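Local coordinates for protein trehalose-6-phosphate phosphatase (Candida albicans, PDB 5DXI) that belongs to the trehalose-phosphatase family of the HAD superfamily and binds a magnesium ion, beryllium trifluoride and a glycan in this structure, at residues D110-E115 against K169-E174; H90-K95 against K136-T141; P11-N16 against P225-C230. All coordinates share one frame; numbering follows the deposited sequence.

Overall arrangement
Near the N terminus, residues 11-16 of helix 10-19 meet strand 227-232, more than 200 residues later. Contact 3 therefore closes the longest loop and encloses both other contacts. Within it, residues 90-95 come first, followed by 110-115. Residues 136-141 then close contact 2, and 169-174 close contact 1, so these two loops cross. Contact 2 links the loop at 90-92 and strand 93-95, next to the outermost strand of the mixed sheet, to the four-stranded antiparallel sheet. Contact 1 packs a helix start against that smaller sheet. The two touch where Gln-114 reaches Lys-137 and Val-138. Contact 3 lies across the molecule, its centre about 38 Å from that of contact 1.

Contact 1. Residues D110-E115 against K169-E174; sequences DMSWQE and KEYDVE
The hydroxyl oxygen OG of Ser-112 is held between two partners. It accepts a hydrogen bond from Tyr-171 OH at 2.9 Å and gives one to Asp-110 OD1 at 3.0 Å. OD1 takes this bond on its syn side, close to the carboxylate plane. It also accepts from the backbone N of Ser-112, well above that plane. This second bond makes an Asx turn. The other oxygen, Asp-110 OD2, lies at the edge of the tyrosine ring, 3.4 Å from Tyr-171 CE1. Outside the two segments, Lys-116 bonds to Tyr-171 OH and forms a salt bridge with Glu-170.

The apolar half is built round Trp-113. Its CB sits over the centre of the Tyr-171 ring, 3.5 Å from the centroid, as a CH-pi contact. CG lies between the backbone N and the carbonyl carbon (chi1 54°). From there the indole turns its edge toward the tyrosine face, with planes 66° apart. Val-173 CG1 comes over one indole face, 3.6 Å from the centroid of the five-membered ring of Trp-113. Gln-114 CG lies over the opposite face, also offset toward the rim.

Val-184, Pro-186, Leu-140 and Val-167 also touch the side chain of Trp-113, a buried residue. The contact thus joins the start of helix 113-126 to the end of helix 167-170 and edge strand 173-178. Helices packed on an antiparallel sheet are consistent with the alpha/beta cap domain of HAD phosphatases.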
# COMPACT_ATOMS: atom_id res chain seq x y z
N ASP A 110 -22.19 -2.51 4.90
CA ASP A 110 -22.79 -3.83 5.10
C ASP A 110 -21.72 -4.93 5.12
O ASP A 110 -20.94 -5.06 4.17
CB ASP A 110 -23.82 -4.09 3.99
CG ASP A 110 -24.40 -5.50 4.01
OD1 ASP A 110 -24.34 -6.19 5.05
OD2 ASP A 110 -24.92 -5.93 2.96
N MET A 111 -21.70 -5.72 6.19
CA MET A 111 -20.69 -6.75 6.38
C MET A 111 -21.21 -8.18 6.19
O MET A 111 -20.51 -9.14 6.49
CB MET A 111 -20.08 -6.62 7.78
CG MET A 111 -19.27 -5.35 7.97
SD MET A 111 -17.89 -5.33 6.82
CE MET A 111 -17.59 -3.57 6.62
N SER A 112 -22.42 -8.33 5.67
CA SER A 112 -23.04 -9.65 5.61
C SER A 112 -22.41 -10.55 4.55
O SER A 112 -22.67 -11.75 4.51
CB SER A 112 -24.55 -9.52 5.39
OG SER A 112 -24.85 -8.96 4.13
N TRP A 113 -21.59 -9.97 3.69
CA TRP A 113 -20.86 -10.75 2.70
C TRP A 113 -19.77 -11.63 3.33
O TRP A 113 -19.39 -12.64 2.75
CB TRP A 113 -20.23 -9.81 1.66
CG TRP A 113 -19.39 -8.73 2.26
CD1 TRP A 113 -19.81 -7.48 2.64
CD2 TRP A 113 -18.00 -8.80 2.58
NE1 TRP A 113 -18.75 -6.77 3.16
CE2 TRP A 113 -17.63 -7.56 3.14
CE3 TRP A 113 -17.02 -9.79 2.44
CZ2 TRP A 113 -16.33 -7.28 3.55
CZ3 TRP A 113 -15.73 -9.51 2.85
CH2 TRP A 113 -15.39 -8.27 3.39
N GLN A 114 -19.30 -11.25 4.52
CA GLN A 114 -18.14 -11.89 5.14
C GLN A 114 -18.30 -13.40 5.30
O GLN A 114 -17.40 -14.17 4.95
CB GLN A 114 -17.83 -11.26 6.50
CG GLN A 114 -17.18 -9.89 6.39
CD GLN A 114 -16.87 -9.27 7.73
OE1 GLN A 114 -17.63 -9.40 8.69
NE2 GLN A 114 -15.75 -8.56 7.81
N GLU A 115 -19.45 -13.82 5.81
CA GLU A 115 -19.67 -15.24 6.03
C GLU A 115 -19.78 -16.03 4.74
O GLU A 115 -19.36 -17.18 4.67
CB GLU A 115 -20.91 -15.47 6.89
CG GLU A 115 -20.74 -14.94 8.30
CD GLU A 115 -19.50 -15.50 8.98
OE1 GLU A 115 -19.23 -16.72 8.86
OE2 GLU A 115 -18.77 -14.70 9.62
N LYS A 169 -21.19 -10.20 -7.24
CA LYS A 169 -22.39 -9.76 -7.94
C LYS A 169 -23.43 -9.24 -6.93
O LYS A 169 -24.10 -8.24 -7.18
CB LYS A 169 -23.00 -10.89 -8.77
CG LYS A 169 -22.11 -11.43 -9.88
CD LYS A 169 -22.20 -10.56 -11.12
CE LYS A 169 -21.20 -10.99 -12.18
NZ LYS A 169 -21.68 -12.18 -12.94
N GLU A 170 -23.54 -9.93 -5.80
CA GLU A 170 -24.54 -9.59 -4.79
C GLU A 170 -24.14 -8.41 -3.91
O GLU A 170 -25.00 -7.71 -3.39
CB GLU A 170 -24.83 -10.81 -3.91
CG GLU A 170 -26.01 -10.60 -2.97
CD GLU A 170 -26.21 -11.76 -2.01
OE1 GLU A 170 -25.47 -12.76 -2.14
OE2 GLU A 170 -27.08 -11.64 -1.12
N TYR A 171 -22.84 -8.23 -3.70
CA TYR A 171 -22.35 -7.13 -2.86
C TYR A 171 -21.37 -6.27 -3.63
O TYR A 171 -20.81 -6.71 -4.62
CB TYR A 171 -21.66 -7.65 -1.60
CG TYR A 171 -22.52 -8.48 -0.68
CD1 TYR A 171 -23.15 -7.92 0.41
CD2 TYR A 171 -22.68 -9.84 -0.91
CE1 TYR A 171 -23.93 -8.68 1.25
CE2 TYR A 171 -23.46 -10.62 -0.07
CZ TYR A 171 -24.08 -10.03 1.01
OH TYR A 171 -24.86 -10.80 1.84
N ASP A 172 -21.19 -5.04 -3.18
CA ASP A 172 -20.13 -4.20 -3.72
C ASP A 172 -18.82 -4.49 -2.98
O ASP A 172 -18.36 -3.69 -2.16
CB ASP A 172 -20.49 -2.72 -3.62
CG ASP A 172 -21.55 -2.32 -4.62
OD1 ASP A 172 -21.68 -3.00 -5.67
OD2 ASP A 172 -22.27 -1.34 -4.34
N VAL A 173 -18.23 -5.64 -3.27
CA VAL A 173 -16.93 -6.00 -2.72
C VAL A 173 -15.93 -6.19 -3.86
O VAL A 173 -16.32 -6.51 -5.00
CB VAL A 173 -16.99 -7.28 -1.86
CG1 VAL A 173 -17.90 -7.08 -0.67
CG2 VAL A 173 -17.46 -8.45 -2.70
N GLU A 174 -14.66 -5.99 -3.55
CA GLU A 174 -13.60 -6.20 -4.52
C GLU A 174 -12.92 -7.52 -4.23
O GLU A 174 -12.60 -7.80 -3.08
CB GLU A 174 -12.58 -5.07 -4.46
CG GLU A 174 -11.54 -5.15 -5.57
CD GLU A 174 -12.15 -4.87 -6.94
OE1 GLU A 174 -13.11 -4.06 -7.00
OE2 GLU A 174 -11.69 -5.47 -7.93

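Contact 2. Residues H90-K95 against K136-T141. With GLC (alpha-D-glucopyranose), chain C.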
# COMPACT_ATOMS: atom_id res chain seq x y z
N HIS A 90 -6.30 -2.54 3.67
CA HIS A 90 -6.47 -2.03 2.32
C HIS A 90 -7.45 -0.85 2.31
O HIS A 90 -8.33 -0.81 1.47
CB HIS A 90 -6.95 -3.12 1.36
CG HIS A 90 -6.10 -4.35 1.34
ND1 HIS A 90 -4.92 -4.44 0.62
CD2 HIS A 90 -6.26 -5.55 1.94
CE1 HIS A 90 -4.39 -5.64 0.79
NE2 HIS A 90 -5.19 -6.34 1.59
N GLY A 91 -7.31 0.08 3.25
CA GLY A 91 -8.12 1.29 3.25
C GLY A 91 -9.31 1.33 4.20
O GLY A 91 -10.06 2.30 4.21
N CYS A 92 -9.48 0.29 5.01
CA CYS A 92 -10.62 0.26 5.93
C CYS A 92 -10.41 1.12 7.17
O CYS A 92 -11.38 1.64 7.74
CB CYS A 92 -10.95 -1.17 6.33
SG CYS A 92 -11.54 -2.17 4.93
N PHE A 93 -9.16 1.29 7.58
CA PHE A 93 -8.85 2.01 8.83
C PHE A 93 -7.73 3.01 8.64
O PHE A 93 -6.83 2.77 7.84
CB PHE A 93 -8.46 1.04 9.95
CG PHE A 93 -9.52 0.03 10.30
CD1 PHE A 93 -9.61 -1.16 9.61
CD2 PHE A 93 -10.43 0.29 11.31
CE1 PHE A 93 -10.60 -2.08 9.92
CE2 PHE A 93 -11.42 -0.62 11.63
CZ PHE A 93 -11.50 -1.81 10.95
N MET A 94 -7.79 4.13 9.37
CA MET A 94 -6.72 5.14 9.37
C MET A 94 -6.39 5.56 10.78
O MET A 94 -7.29 5.68 11.61
CB MET A 94 -7.13 6.39 8.58
CG MET A 94 -7.11 6.27 7.11
SD MET A 94 -7.55 7.85 6.34
CE MET A 94 -6.04 8.78 6.48
N LYS A 95 -5.12 5.84 11.06
CA LYS A 95 -4.79 6.44 12.34
C LYS A 95 -3.72 7.51 12.18
O LYS A 95 -2.57 7.22 11.83
CB LYS A 95 -4.37 5.38 13.37
CG LYS A 95 -4.23 5.98 14.79
CD LYS A 95 -3.87 4.96 15.86
CE LYS A 95 -2.41 4.56 15.77
NZ LYS A 95 -1.88 4.08 17.08
N LYS A 136 -9.58 -10.79 9.16
CA LYS A 136 -9.27 -9.54 9.82
C LYS A 136 -10.60 -8.92 10.25
O LYS A 136 -11.62 -9.60 10.21
CB LYS A 136 -8.47 -8.64 8.88
CG LYS A 136 -7.20 -9.31 8.34
CD LYS A 136 -6.61 -8.44 7.23
CE LYS A 136 -5.84 -9.26 6.23
NZ LYS A 136 -5.27 -8.44 5.14
N LYS A 137 -10.61 -7.65 10.64
CA LYS A 137 -11.85 -7.06 11.13
C LYS A 137 -12.84 -6.87 9.99
O LYS A 137 -14.02 -7.19 10.12
CB LYS A 137 -11.59 -5.72 11.83
CG LYS A 137 -10.85 -5.84 13.17
CD LYS A 137 -11.51 -4.94 14.20
CE LYS A 137 -10.52 -4.40 15.21
NZ LYS A 137 -10.73 -2.92 15.39
N VAL A 138 -12.36 -6.36 8.86
CA VAL A 138 -13.22 -6.18 7.71
C VAL A 138 -12.82 -7.14 6.58
O VAL A 138 -13.57 -8.05 6.23
CB VAL A 138 -13.17 -4.72 7.21
CG1 VAL A 138 -14.02 -4.57 5.96
CG2 VAL A 138 -13.65 -3.79 8.32
N ALA A 139 -11.62 -6.95 6.05
CA ALA A 139 -11.12 -7.77 4.95
C ALA A 139 -10.91 -9.23 5.36
O ALA A 139 -10.62 -9.51 6.52
CB ALA A 139 -9.82 -7.19 4.43
N LEU A 140 -11.07 -10.13 4.41
CA LEU A 140 -10.72 -11.54 4.60
C LEU A 140 -9.66 -11.94 3.59
O LEU A 140 -9.67 -11.48 2.45
CB LEU A 140 -11.94 -12.45 4.46
CG LEU A 140 -12.91 -12.46 5.63
CD1 LEU A 140 -13.98 -11.41 5.45
CD2 LEU A 140 -13.53 -13.85 5.81
N THR A 141 -8.73 -12.79 4.02
CA THR A 141 -7.62 -13.20 3.18
C THR A 141 -7.51 -14.72 3.12
O THR A 141 -7.53 -15.38 4.15
CB THR A 141 -6.29 -12.63 3.72
OG1 THR A 141 -6.38 -11.21 3.82
CG2 THR A 141 -5.15 -12.99 2.80
C1 GLC C . 0.54 -10.12 4.16
C2 GLC C . -0.62 -10.39 5.11
C3 GLC C . -1.93 -10.01 4.43
C4 GLC C . -1.87 -8.56 3.98
C5 GLC C . -0.67 -8.39 3.05
C6 GLC C . -0.51 -6.92 2.69
O1 GLC C . 0.46 -10.99 3.03
O2 GLC C . -0.61 -11.77 5.47
O3 GLC C . -3.01 -10.15 5.34
O4 GLC C . -3.07 -8.19 3.28
O5 GLC C . 0.53 -8.77 3.70
O6 GLC C . -0.16 -6.19 3.87
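Cys-92 and Val-138 make the tight part of this contact, with Cys-92 SG 3.6 Å from Val-138 CG1. The two valine methyls divide the work. CG1, anti to the backbone N (chi1 177°), meets the sulfur. Val-138 CG2 meets the ring of Phe-93, 3.8 Å from Phe-93 CE1. Cys-92 and Phe-93 form a classic beta bulge opposite Ala-88, consistent with both turning toward the other segment.

The packing is looser toward solvent. There Lys-137 is exposed, and Lys-137 CB stands 4.0 Å from Phe-93 CZ. The Lys-137 and Phe-93 side chains cross at about a right angle, and Lys-137 NZ bonds to Gln-72.

A polar pocket lies at the other end. Lys-136 extends beyond CG and brings NZ to the alpha-D-glucopyranose (GLC) of the bound glycan, 2.8 Å from GLC O3 and 2.9 Å from GLC O4. His-90 NE2 makes a weak bond to GLC O4, 3.3 Å long and bent to 128°. Lys-136 NZ also bonds to Gly-69 O and forms a salt bridge with Glu-183, while Thr-236 bonds to His-90 ND1, which would steady the imidazole. The His-90 side chain is about 4 Å from beryllium trifluoride, so the sugar pocket borders that of beryllium trifluoride.

Strand 93-95 runs between strands 85-88 and 103-104, while Leu-140 begins strand 140-143 and packs against helix 113-126.

Contact 3. Residues P11-N16 against P225-C230; sequences PLLLNN and PDFMLC
Helix segment 11-16 and strand segment 227-230 run in largely opposed directions, at 139°, their axes 10.0 Å apart, with Leu-13 nearest Leu-229 and Asn-16 nearest Phe-227 by CA. The buried Phe-227 ring is the centre of the contact. Leu-13 CD1 reaches its far end, 3.7 Å from Phe-227 CZ, and the two side chains cross at about a right angle. The backbone oxygen of Leu-13 lies near the plane of the ring at its edge, 3.6 Å from Phe-227 CE1. Phe-227 CG is anti to the backbone N (chi1 180°), which carries the ring out from the strand toward the helix.

Strand 227-232 lies between the parallel strands 23-27 and 266-271. They belong to the central sheet of a Rossmann-like HAD core, and helix 10-19 packs on one face of it. Helix 287-298 adjoins on the same side, where Thr-293 touches Leu-13 and Leu-294 touches Leu-229.

The second methyl of Leu-13, CD2, meets Leu-229 CD2 at 4.0 Å. Leu-229 is two residues beyond Phe-227 and points toward the helix as well, while Met-228 between them points away, and its side chain touches Trp-251 on helix 235-253. One helix turn after Leu-13, Asn-16 comes to the ring edge. Asn-16 CB lies in the ring plane, 4.0 Å from Phe-227 CD1, and the amide is tilted 31° from the ring. Just before the strand, the Asp-226 carboxylate bonds to the backbone N of Gln-21 and of Arg-22.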
# COMPACT_ATOMS: atom_id res chain seq x y z
N PRO A 11 19.04 9.70 -8.14
CA PRO A 11 19.55 11.07 -7.97
C PRO A 11 18.51 12.17 -8.13
O PRO A 11 18.53 13.13 -7.36
CB PRO A 11 20.62 11.17 -9.06
CG PRO A 11 21.14 9.76 -9.16
CD PRO A 11 19.91 8.91 -9.04
N LEU A 12 17.61 12.02 -9.10
CA LEU A 12 16.51 12.97 -9.27
C LEU A 12 15.59 12.95 -8.05
O LEU A 12 15.18 13.99 -7.56
CB LEU A 12 15.70 12.66 -10.54
CG LEU A 12 14.38 13.44 -10.70
CD1 LEU A 12 14.62 14.94 -10.67
CD2 LEU A 12 13.62 13.06 -11.96
N LEU A 13 15.27 11.75 -7.57
CA LEU A 13 14.40 11.63 -6.40
C LEU A 13 15.02 12.41 -5.24
O LEU A 13 14.33 13.20 -4.56
CB LEU A 13 14.16 10.17 -6.01
CG LEU A 13 13.14 9.97 -4.89
CD1 LEU A 13 11.73 10.30 -5.39
CD2 LEU A 13 13.18 8.56 -4.37
N LEU A 14 16.32 12.22 -5.06
CA LEU A 14 17.07 12.88 -3.99
C LEU A 14 17.02 14.40 -4.17
O LEU A 14 16.80 15.14 -3.21
CB LEU A 14 18.52 12.39 -3.98
CG LEU A 14 19.49 12.96 -2.92
CD1 LEU A 14 18.98 12.71 -1.51
CD2 LEU A 14 20.88 12.37 -3.11
N ASN A 15 17.22 14.86 -5.40
CA ASN A 15 17.18 16.29 -5.67
C ASN A 15 15.82 16.91 -5.39
O ASN A 15 15.73 18.00 -4.82
CB ASN A 15 17.62 16.58 -7.11
CG ASN A 15 19.12 16.44 -7.28
OD1 ASN A 15 19.87 16.66 -6.32
ND2 ASN A 15 19.56 16.06 -8.48
N ASN A 16 14.76 16.22 -5.80
CA ASN A 16 13.41 16.74 -5.58
C ASN A 16 13.13 16.76 -4.07
O ASN A 16 12.50 17.69 -3.56
CB ASN A 16 12.37 15.90 -6.32
CG ASN A 16 11.05 16.63 -6.53
OD1 ASN A 16 10.83 17.24 -7.57
ND2 ASN A 16 10.19 16.61 -5.53
N PRO A 225 1.28 18.85 -0.33
CA PRO A 225 2.61 18.25 -0.45
C PRO A 225 3.25 18.67 -1.77
O PRO A 225 2.54 18.86 -2.75
CB PRO A 225 2.32 16.74 -0.45
CG PRO A 225 0.93 16.61 0.12
CD PRO A 225 0.21 17.84 -0.32
N ASP A 226 4.57 18.87 -1.78
CA ASP A 226 5.25 19.19 -3.03
C ASP A 226 6.23 18.07 -3.38
O ASP A 226 6.97 18.16 -4.36
CB ASP A 226 5.97 20.53 -2.92
CG ASP A 226 6.94 20.59 -1.75
OD1 ASP A 226 6.92 19.66 -0.90
OD2 ASP A 226 7.71 21.57 -1.66
N PHE A 227 6.20 17.02 -2.58
CA PHE A 227 6.99 15.81 -2.78
C PHE A 227 6.21 14.63 -2.24
O PHE A 227 5.89 14.58 -1.05
CB PHE A 227 8.35 15.92 -2.07
CG PHE A 227 9.23 14.71 -2.23
CD1 PHE A 227 10.18 14.65 -3.23
CD2 PHE A 227 9.11 13.64 -1.37
CE1 PHE A 227 11.00 13.54 -3.37
CE2 PHE A 227 9.92 12.52 -1.50
CZ PHE A 227 10.87 12.47 -2.51
N MET A 228 5.88 13.69 -3.12
CA MET A 228 5.15 12.50 -2.71
C MET A 228 5.86 11.25 -3.22
O MET A 228 6.03 11.07 -4.44
CB MET A 228 3.70 12.54 -3.23
CG MET A 228 2.81 13.59 -2.55
SD MET A 228 1.88 14.60 -3.72
CE MET A 228 3.19 15.65 -4.36
N LEU A 229 6.29 10.39 -2.31
CA LEU A 229 6.94 9.15 -2.70
C LEU A 229 6.09 7.98 -2.23
O LEU A 229 5.81 7.83 -1.03
CB LEU A 229 8.35 9.04 -2.14
CG LEU A 229 9.05 7.69 -2.33
CD1 LEU A 229 9.19 7.36 -3.83
CD2 LEU A 229 10.42 7.67 -1.64
N CYS A 230 5.66 7.16 -3.19
CA CYS A 230 4.74 6.08 -2.90
C CYS A 230 5.30 4.77 -3.42
O CYS A 230 5.62 4.66 -4.61
CB CYS A 230 3.38 6.37 -3.52
SG CYS A 230 2.12 5.08 -3.36